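Local coordinates for protein tyrosinase (Burkholderia thailandensis, PDB 5ZRD) that catalyses, as a dicopper tyrosinase, the hydroxylation of monophenols to catechols and probably their further oxidation to o-quinones, at residues Ser49-Gly54 / Phe152-Ala157; Ala445-Thr450 / Pro499-Arg504; Arg457-Gly462 / Ser491-Asp496. One frame throughout, in Å; residues are numbered along the deposited sequence.

Interaction 1: Ser49-Gly54 / Phe152-Ala157; sequences SFFALG and FVLPVA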
loop_
_atom_site.group_PDB
_atom_site.type_symbol
_atom_site.label_atom_id
_atom_site.label_comp_id
_atom_site.label_asym_id
_atom_site.label_seq_id
_atom_site.Cartn_x
_atom_site.Cartn_y
_atom_site.Cartn_z
ATOM N N SER A 49 -15.865 -23.708 22.556
ATOM C CA SER A 49 -14.650 -24.110 23.313
ATOM C C SER A 49 -14.080 -22.906 24.058
ATOM O O SER A 49 -14.197 -21.773 23.609
ATOM C CB SER A 49 -13.580 -24.662 22.405
ATOM O OG SER A 49 -13.225 -23.728 21.383
ATOM N N PHE A 50 -13.377 -23.160 25.140
ATOM C CA PHE A 50 -12.748 -22.069 25.841
ATOM C C PHE A 50 -11.729 -21.360 24.939
ATOM O O PHE A 50 -11.511 -20.175 25.090
ATOM C CB PHE A 50 -12.091 -22.549 27.127
ATOM C CG PHE A 50 -11.520 -21.405 27.922
ATOM C CD1 PHE A 50 -12.337 -20.367 28.345
ATOM C CD2 PHE A 50 -10.173 -21.359 28.242
ATOM C CE1 PHE A 50 -11.818 -19.300 29.051
ATOM C CE2 PHE A 50 -9.658 -20.299 28.972
ATOM C CZ PHE A 50 -10.484 -19.279 29.385
ATOM N N PHE A 51 -11.092 -22.079 24.019
ATOM C CA PHE A 51 -10.018 -21.477 23.242
ATOM C C PHE A 51 -10.572 -20.444 22.258
ATOM O O PHE A 51 -9.984 -19.395 22.025
ATOM C CB PHE A 51 -9.229 -22.533 22.463
ATOM C CG PHE A 51 -8.169 -21.949 21.568
ATOM C CD1 PHE A 51 -6.945 -21.547 22.086
ATOM C CD2 PHE A 51 -8.397 -21.802 20.214
ATOM C CE1 PHE A 51 -5.969 -20.997 21.265
ATOM C CE2 PHE A 51 -7.414 -21.269 19.391
ATOM C CZ PHE A 51 -6.211 -20.851 19.919
ATOM N N ALA A 52 -11.697 -20.785 21.662
ATOM C CA ALA A 52 -12.357 -19.909 20.731
ATOM C C ALA A 52 -12.840 -18.644 21.461
ATOM O O ALA A 52 -12.607 -17.536 20.980
ATOM C CB ALA A 52 -13.504 -20.654 20.084
ATOM N N LEU A 53 -13.508 -18.864 22.605
ATOM C CA LEU A 53 -14.125 -17.832 23.466
ATOM C C LEU A 53 -13.034 -16.889 23.965
ATOM O O LEU A 53 -13.168 -15.700 23.770
ATOM C CB LEU A 53 -14.853 -18.470 24.655
ATOM C CG LEU A 53 -16.244 -19.049 24.377
ATOM C CD1 LEU A 53 -16.703 -19.925 25.543
ATOM C CD2 LEU A 53 -17.258 -17.934 24.134
ATOM N N GLY A 54 -11.986 -17.437 24.590
ATOM C CA GLY A 54 -10.840 -16.636 25.043
ATOM C C GLY A 54 -10.203 -15.898 23.891
ATOM O O GLY A 54 -9.787 -14.744 24.036
ATOM N N PHE A 152 -4.732 -22.161 31.805
ATOM C CA PHE A 152 -5.228 -22.892 30.636
ATOM C C PHE A 152 -4.060 -23.112 29.688
ATOM O O PHE A 152 -3.206 -22.257 29.545
ATOM C CB PHE A 152 -6.377 -22.132 29.986
ATOM C CG PHE A 152 -6.839 -22.624 28.638
ATOM C CD1 PHE A 152 -7.558 -23.804 28.524
ATOM C CD2 PHE A 152 -6.638 -21.857 27.503
ATOM C CE1 PHE A 152 -8.033 -24.232 27.300
ATOM C CE2 PHE A 152 -7.132 -22.277 26.280
ATOM C CZ PHE A 152 -7.820 -23.464 26.177
ATOM N N VAL A 153 -4.027 -24.315 29.154
ATOM C CA VAL A 153 -2.999 -24.795 28.265
ATOM C C VAL A 153 -3.586 -24.654 26.862
ATOM O O VAL A 153 -4.692 -25.106 26.602
ATOM C CB VAL A 153 -2.639 -26.272 28.576
ATOM C CG1 VAL A 153 -1.551 -26.806 27.660
ATOM C CG2 VAL A 153 -2.233 -26.490 30.035
ATOM N N LEU A 154 -2.854 -24.052 25.960
ATOM C CA LEU A 154 -3.364 -23.800 24.646
ATOM C C LEU A 154 -3.387 -25.119 23.855
ATOM O O LEU A 154 -2.386 -25.804 23.821
ATOM C CB LEU A 154 -2.453 -22.765 23.988
ATOM C CG LEU A 154 -2.483 -21.363 24.602
ATOM C CD1 LEU A 154 -1.516 -20.438 23.879
ATOM C CD2 LEU A 154 -3.888 -20.790 24.556
ATOM N N PRO A 155 -4.532 -25.476 23.231
ATOM C CA PRO A 155 -4.607 -26.710 22.403
ATOM C C PRO A 155 -3.911 -26.605 21.035
ATOM O O PRO A 155 -3.515 -27.620 20.468
ATOM C CB PRO A 155 -6.111 -26.913 22.167
ATOM C CG PRO A 155 -6.663 -25.510 22.206
ATOM C CD PRO A 155 -5.875 -24.861 23.324
ATOM N N VAL A 156 -3.843 -25.387 20.498
ATOM C CA VAL A 156 -3.118 -25.063 19.294
ATOM C C VAL A 156 -2.357 -23.782 19.585
ATOM O O VAL A 156 -2.615 -23.132 20.599
ATOM C CB VAL A 156 -4.034 -24.853 18.077
ATOM C CG1 VAL A 156 -4.760 -26.130 17.696
ATOM C CG2 VAL A 156 -5.021 -23.733 18.322
ATOM N N ALA A 157 -1.475 -23.430 18.667
ATOM C CA ALA A 157 -0.632 -22.272 18.846
ATOM C C ALA A 157 -1.402 -21.013 18.439
ATOM O O ALA A 157 -2.246 -21.034 17.588
ATOM C CB ALA A 157 0.639 -22.412 18.041
#

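Interaction 2: Ala445-Thr450 / Pro499-Arg504; sequences AYASVT and PKAKFR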
loop_
_atom_site.group_PDB
_atom_site.type_symbol
_atom_site.label_atom_id
_atom_site.label_comp_id
_atom_site.label_asym_id
_atom_site.label_seq_id
_atom_site.Cartn_x
_atom_site.Cartn_y
_atom_site.Cartn_z
ATOM N N ALA A 445 1.420 9.353 41.101
ATOM C CA ALA A 445 1.715 10.783 41.245
ATOM C C ALA A 445 2.078 11.081 42.700
ATOM O O ALA A 445 1.477 10.526 43.613
ATOM C CB ALA A 445 0.553 11.619 40.768
ATOM N N TYR A 446 3.070 11.953 42.882
ATOM C CA TYR A 446 3.549 12.375 44.194
ATOM C C TYR A 446 3.692 13.902 44.256
ATOM O O TYR A 446 4.007 14.585 43.273
ATOM C CB TYR A 446 4.904 11.736 44.512
ATOM C CG TYR A 446 4.860 10.239 44.563
ATOM C CD1 TYR A 446 4.546 9.566 45.727
ATOM C CD2 TYR A 446 5.063 9.486 43.423
ATOM C CE1 TYR A 446 4.480 8.177 45.774
ATOM C CE2 TYR A 446 4.998 8.100 43.448
ATOM C CZ TYR A 446 4.705 7.439 44.626
ATOM O OH TYR A 446 4.630 6.075 44.645
ATOM N N ALA A 447 3.495 14.427 45.451
ATOM C CA ALA A 447 3.830 15.827 45.749
ATOM C C ALA A 447 4.805 15.860 46.945
ATOM O O ALA A 447 4.594 15.197 47.991
ATOM C CB ALA A 447 2.562 16.625 46.006
ATOM N N SER A 448 5.900 16.580 46.788
ATOM C CA SER A 448 6.787 16.752 47.932
ATOM C C SER A 448 6.916 18.245 48.282
ATOM O O SER A 448 6.988 19.119 47.384
ATOM C CB SER A 448 8.119 16.108 47.700
ATOM O OG SER A 448 8.781 16.757 46.643
ATOM N N VAL A 449 6.874 18.506 49.597
ATOM C CA VAL A 449 7.033 19.844 50.130
ATOM C C VAL A 449 8.144 19.837 51.190
ATOM O O VAL A 449 8.159 19.042 52.128
ATOM C CB VAL A 449 5.708 20.463 50.632
ATOM C CG1 VAL A 449 4.535 19.496 50.642
ATOM C CG2 VAL A 449 5.854 21.167 51.968
ATOM N N THR A 450 9.082 20.745 50.966
ATOM C CA THR A 450 10.219 21.002 51.809
ATOM C C THR A 450 9.906 22.231 52.669
ATOM O O THR A 450 9.865 23.333 52.145
ATOM C CB THR A 450 11.448 21.219 50.921
ATOM O OG1 THR A 450 11.544 20.077 50.075
ATOM C CG2 THR A 450 12.738 21.390 51.688
ATOM N N PRO A 499 0.557 25.160 46.925
ATOM C CA PRO A 499 1.495 26.030 46.215
ATOM C C PRO A 499 2.975 25.732 46.492
ATOM O O PRO A 499 3.793 26.137 45.718
ATOM C CB PRO A 499 1.198 27.439 46.694
ATOM C CG PRO A 499 -0.212 27.334 47.202
ATOM C CD PRO A 499 -0.302 25.954 47.803
ATOM N N LYS A 500 3.308 25.013 47.542
ATOM C CA LYS A 500 4.701 24.755 47.835
ATOM C C LYS A 500 5.144 23.393 47.278
ATOM O O LYS A 500 6.261 22.947 47.571
ATOM C CB LYS A 500 4.918 24.695 49.343
ATOM C CG LYS A 500 4.329 25.840 50.146
ATOM C CD LYS A 500 4.617 25.630 51.607
ATOM C CE LYS A 500 3.911 26.587 52.534
ATOM N NZ LYS A 500 3.640 25.905 53.820
ATOM N N ALA A 501 4.291 22.724 46.500
ATOM C CA ALA A 501 4.519 21.308 46.148
ATOM C C ALA A 501 5.343 21.196 44.868
ATOM O O ALA A 501 5.197 22.014 43.937
ATOM C CB ALA A 501 3.204 20.584 46.001
ATOM N N LYS A 502 6.270 20.234 44.894
ATOM C CA LYS A 502 6.985 19.812 43.695
ATOM C C LYS A 502 6.417 18.445 43.318
ATOM O O LYS A 502 6.393 17.531 44.139
ATOM C CB LYS A 502 8.499 19.808 43.916
ATOM C CG LYS A 502 9.122 21.195 44.114
ATOM C CD LYS A 502 10.180 21.258 45.233
ATOM C CE LYS A 502 9.605 21.394 46.637
ATOM N NZ LYS A 502 10.083 20.326 47.556
ATOM N N PHE A 503 5.847 18.384 42.123
ATOM C CA PHE A 503 5.136 17.206 41.675
ATOM C C PHE A 503 6.068 16.325 40.838
ATOM O O PHE A 503 6.924 16.814 40.134
ATOM C CB PHE A 503 3.886 17.578 40.869
ATOM C CG PHE A 503 2.889 18.402 41.624
ATOM C CD1 PHE A 503 2.166 17.845 42.666
ATOM C CD2 PHE A 503 2.671 19.729 41.282
ATOM C CE1 PHE A 503 1.252 18.607 43.362
ATOM C CE2 PHE A 503 1.757 20.494 41.981
ATOM C CZ PHE A 503 1.045 19.930 43.018
ATOM N N ARG A 504 5.823 15.018 40.884
ATOM C CA ARG A 504 6.471 14.092 39.967
ATOM C C ARG A 504 5.521 12.917 39.694
ATOM O O ARG A 504 4.635 12.624 40.490
ATOM C CB ARG A 504 7.797 13.612 40.573
ATOM C CG ARG A 504 7.591 12.735 41.794
ATOM C CD ARG A 504 8.869 12.486 42.570
ATOM N NE ARG A 504 9.289 11.118 42.381
ATOM C CZ ARG A 504 8.963 10.116 43.185
ATOM N NH1 ARG A 504 9.150 8.868 42.782
ATOM N NH2 ARG A 504 8.447 10.369 44.375
#

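Interaction 3: Arg457-Gly462 / Ser491-Asp496; sequences REYYLG and SAMPAD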
loop_
_atom_site.group_PDB
_atom_site.type_symbol
_atom_site.label_atom_id
_atom_site.label_comp_id
_atom_site.label_asym_id
_atom_site.label_seq_id
_atom_site.Cartn_x
_atom_site.Cartn_y
_atom_site.Cartn_z
ATOM N N ARG A 457 8.418 16.380 53.158
ATOM C CA ARG A 457 7.246 15.475 53.248
ATOM C C ARG A 457 6.817 15.045 51.834
ATOM O O ARG A 457 6.754 15.875 50.917
ATOM C CB ARG A 457 6.064 16.182 53.911
ATOM C CG ARG A 457 5.936 15.952 55.404
ATOM C CD ARG A 457 5.091 17.055 56.014
ATOM N NE ARG A 457 4.766 16.807 57.413
ATOM C CZ ARG A 457 5.598 17.007 58.431
ATOM N NH1 ARG A 457 6.803 17.519 58.223
ATOM N NH2 ARG A 457 5.217 16.675 59.652
ATOM N N GLU A 458 6.494 13.766 51.661
ATOM C CA GLU A 458 5.953 13.265 50.389
ATOM C C GLU A 458 4.456 12.916 50.486
ATOM O O GLU A 458 4.028 12.168 51.352
ATOM C CB GLU A 458 6.690 12.022 49.919
ATOM C CG GLU A 458 6.787 11.986 48.411
ATOM C CD GLU A 458 7.359 10.690 47.881
ATOM O OE1 GLU A 458 6.954 9.601 48.428
ATOM O OE2 GLU A 458 8.211 10.776 46.936
ATOM N N TYR A 459 3.657 13.427 49.555
ATOM C CA TYR A 459 2.257 13.033 49.515
ATOM C C TYR A 459 2.032 12.115 48.302
ATOM O O TYR A 459 2.422 12.441 47.175
ATOM C CB TYR A 459 1.380 14.288 49.546
ATOM C CG TYR A 459 1.496 15.074 50.829
ATOM C CD1 TYR A 459 0.678 14.792 51.908
ATOM C CD2 TYR A 459 2.449 16.070 50.973
ATOM C CE1 TYR A 459 0.782 15.499 53.091
ATOM C CE2 TYR A 459 2.591 16.768 52.160
ATOM C CZ TYR A 459 1.746 16.490 53.219
ATOM O OH TYR A 459 1.852 17.191 54.385
ATOM N N TYR A 460 1.431 10.953 48.549
ATOM C CA TYR A 460 1.066 10.036 47.483
ATOM C C TYR A 460 -0.317 10.432 46.982
ATOM O O TYR A 460 -1.244 10.390 47.753
ATOM C CB TYR A 460 1.137 8.575 47.947
ATOM C CG TYR A 460 0.716 7.602 46.875
ATOM C CD1 TYR A 460 1.184 7.720 45.575
ATOM C CD2 TYR A 460 -0.225 6.617 47.144
ATOM C CE1 TYR A 460 0.748 6.865 44.577
ATOM C CE2 TYR A 460 -0.645 5.733 46.167
ATOM C CZ TYR A 460 -0.172 5.868 44.873
ATOM O OH TYR A 460 -0.599 4.979 43.926
ATOM N N LEU A 461 -0.438 10.848 45.719
ATOM C CA LEU A 461 -1.741 11.370 45.192
ATOM C C LEU A 461 -2.587 10.275 44.525
ATOM O O LEU A 461 -3.775 10.475 44.315
ATOM C CB LEU A 461 -1.419 12.460 44.186
ATOM C CG LEU A 461 -0.506 13.575 44.705
ATOM C CD1 LEU A 461 -0.307 14.642 43.646
ATOM C CD2 LEU A 461 -1.074 14.193 45.974
ATOM N N GLY A 462 -1.971 9.151 44.149
ATOM C CA GLY A 462 -2.695 8.017 43.599
ATOM C C GLY A 462 -2.027 7.418 42.367
ATOM O O GLY A 462 -0.916 7.811 42.014
ATOM N N SER A 491 -6.276 15.674 47.499
ATOM C CA SER A 491 -6.935 15.542 48.796
ATOM C C SER A 491 -6.020 14.889 49.841
ATOM O O SER A 491 -6.398 14.851 50.987
ATOM C CB SER A 491 -8.210 14.749 48.660
ATOM O OG SER A 491 -7.931 13.504 48.047
ATOM N N ALA A 492 -4.891 14.287 49.454
ATOM C CA ALA A 492 -3.976 13.798 50.461
ATOM C C ALA A 492 -3.283 14.997 51.126
ATOM O O ALA A 492 -2.709 14.814 52.163
ATOM C CB ALA A 492 -2.949 12.834 49.891
ATOM N N MET A 493 -3.354 16.208 50.570
ATOM C CA MET A 493 -2.508 17.252 51.137
ATOM C C MET A 493 -3.313 18.413 51.733
ATOM O O MET A 493 -4.438 18.714 51.348
ATOM C CB MET A 493 -1.416 17.765 50.190
ATOM C CG MET A 493 -1.777 18.079 48.769
ATOM S SD MET A 493 -0.286 18.072 47.672
ATOM C CE MET A 493 0.849 19.178 48.512
ATOM N N PRO A 494 -2.706 19.046 52.754
ATOM C CA PRO A 494 -3.226 20.274 53.339
ATOM C C PRO A 494 -3.377 21.338 52.246
ATOM O O PRO A 494 -2.519 21.460 51.377
ATOM C CB PRO A 494 -2.165 20.682 54.372
ATOM C CG PRO A 494 -1.509 19.379 54.743
ATOM C CD PRO A 494 -1.427 18.669 53.409
ATOM N N ALA A 495 -4.492 22.056 52.276
ATOM C CA ALA A 495 -4.862 22.921 51.169
ATOM C C ALA A 495 -3.771 23.971 50.931
ATOM O O ALA A 495 -3.438 24.282 49.784
ATOM C CB ALA A 495 -6.184 23.554 51.452
ATOM N N ASP A 496 -3.217 24.497 52.012
ATOM C CA ASP A 496 -2.253 25.558 51.937
ATOM C C ASP A 496 -0.891 25.067 51.481
ATOM O O ASP A 496 -0.055 25.859 51.097
ATOM C CB ASP A 496 -2.173 26.310 53.263
ATOM C CG ASP A 496 -1.911 25.387 54.479
ATOM O OD1 ASP A 496 -2.806 24.573 54.859
ATOM O OD2 ASP A 496 -0.819 25.504 55.077
#

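Interaction 1: Ser49-Gly54 / Phe152-Ala157
Phe51 has the most surface buried against 152-157, mainly by apolar side chains. Its CG lies anti to the backbone N (chi1 176°), which carries the ring out from the helix to the loop. There the ring meets three successive residues. The CD1 atom of Phe51 is 3.7 Å from CD of Pro155, and the proline ring also reaches CG and CB of the phenylalanine. CE1 of Phe51 has Leu154 CD2 beside it at 3.9 Å, close to the plane of the ring, so the leucine methyl abuts the rim. At the far end, CG2 of Val156 comes within 3.5 Å of Phe51 CZ.

The packing belongs to the common central domain of tyrosinase. Residues 50-54 open the helix that ends at the copper ligand His57, with Ser49 as its N-cap: its OG accepts a weak bond from Ala52 N. The loop of 152-157 lies between strands 143-146 and 165-167.

One residue back in the helix, Phe50 meets Phe152 in a T-shaped (edge-to-face) pair, the centroids 4.7 Å apart and the planes at 86°. Phe50 supplies the edge: its CD2 stands 3.4 Å above the centre of the Phe152 ring and is almost equally far from all six ring carbons. The rim of the Phe152 ring, at CZ, also meets Phe51 CB at 4.1 Å. Trp36 makes a second edge-to-face contact with Phe50, and Leu101 of helix 90-108 packs on it too. The side chain of Phe50 is about 13 Å from a bound copper ion, outside the first coordination shell.

Interaction 2: Ala445-Thr450 / Pro499-Arg504
Lys500 touches 445-450 mainly through its backbone, its carbonyl O lying 4.0 Å from Val449 CB, while the long side chain leads away. Ala501 follows, its CB 4.0 Å from Ala447 CB. Lys502 is in an antiparallel hydrogen-bonded pair with Ser448: its N gives a nearly straight bond to Ser448 O (2.8 Å, 174° at the hydrogen), and Ser448 N returns one to Lys502 O at 2.9 Å. The lysine chain, bent at three torsions, curls back so that NZ donates to Thr450 OG1 at 2.9 Å, with a weak further bond to Ser448 O. Phe503 forms a non-hydrogen-bonded pair with Ala447, whose CB is 3.6 Å from Phe503 CE1. Arg504 resumes the backbone bonding with Tyr446. Its guanidinium turns over the tyrosine ring in a flat cation-pi stack, planes 11° apart, NH2 lying 3.6 Å from Tyr446 CG. NH2 also forms a salt bridge with Glu458 OE2 and NH1 reaches Asp292 O, two bonds likely to fix the group's rotation; Tyr446 OH bonds to Gly291 O. Strand 441-450 is flanked by 502-509 on one edge and 456-466 on the other, with Met493 from a loop covering the two alanines.

Interaction 3: Arg457-Gly462 / Ser491-Asp496
A Met-aromatic contact between Tyr459 and Met493 belongs to this packing, in which the loop running from strand 485-489 toward strand 502-509 folds over strand 456-466; the methionine meets the ring chiefly through CB, its sulfur more loosely. No hydrogen bond crosses between the two segments; the contact is mostly apolar, with two carbonyl oxygens against carbon, and Tyr459 has the largest buried area. Its CG lies anti to the carbonyl carbon, which sends the ring out along the loop, past Ala492, Met493 and Pro494 in turn.

Met493 comes in over one face. Its CB is 4.1 Å from the centroid of the Tyr459 ring and only 14° off the normal, a CH-pi contact displaced toward the CG end. The sulfur is placed less squarely: SD lies 5.3 Å from the same centroid, 36° off the normal, an oblique approach. With CG set between the backbone N and carbonyl carbon (chi1 46°), the methionine chain leads onward to Leu461, whose CD2 touches SD at 4.3 Å.

Pro494 meets the phenol end, its CD being 3.7 Å from Tyr459 OH, and the two side chains cross at about a right angle. From the backbone, Ala492 O comes within 3.4 Å of Tyr459 CD1, while the methyl of Ala492 sits 3.7 Å from Tyr460 O. The CA-CB bond of Tyr460 points away from the loop, and its OH is hydrogen-bonded to Tyr289 OH.

The loop is tied down beyond the contact through Met493, which has backbone bonding with Ser423, and Ser491 O, which accepts from Asn422. Strand 456-466 is an outermost strand of the sheet within this chain; strand 441-450 runs antiparallel beside it, with Val449 packing on Tyr459, and the methionine reaches across that strand to Ala501, just ahead of strand 502-509.

Along the chain, interaction 1 closes first, and it lies on the opposite side of the chain's centre from the other two, about 48 Å from interaction 2 and about 46 Å from interaction 3 between centres. It belongs to the largely helical copper-binding domain. Interaction 2 pairs two strands of a mixed sheet, and interaction 3, falling between its segments in sequence, packs a loop on the neighbouring strand 456-466. Their centres are about 8 Å apart, and they touch through a probable hydrogen bond between Ala447 O and Tyr459 N and the Arg504-Glu458 salt bridge. Both pack in and on the sheet, away from the annotated copper sites.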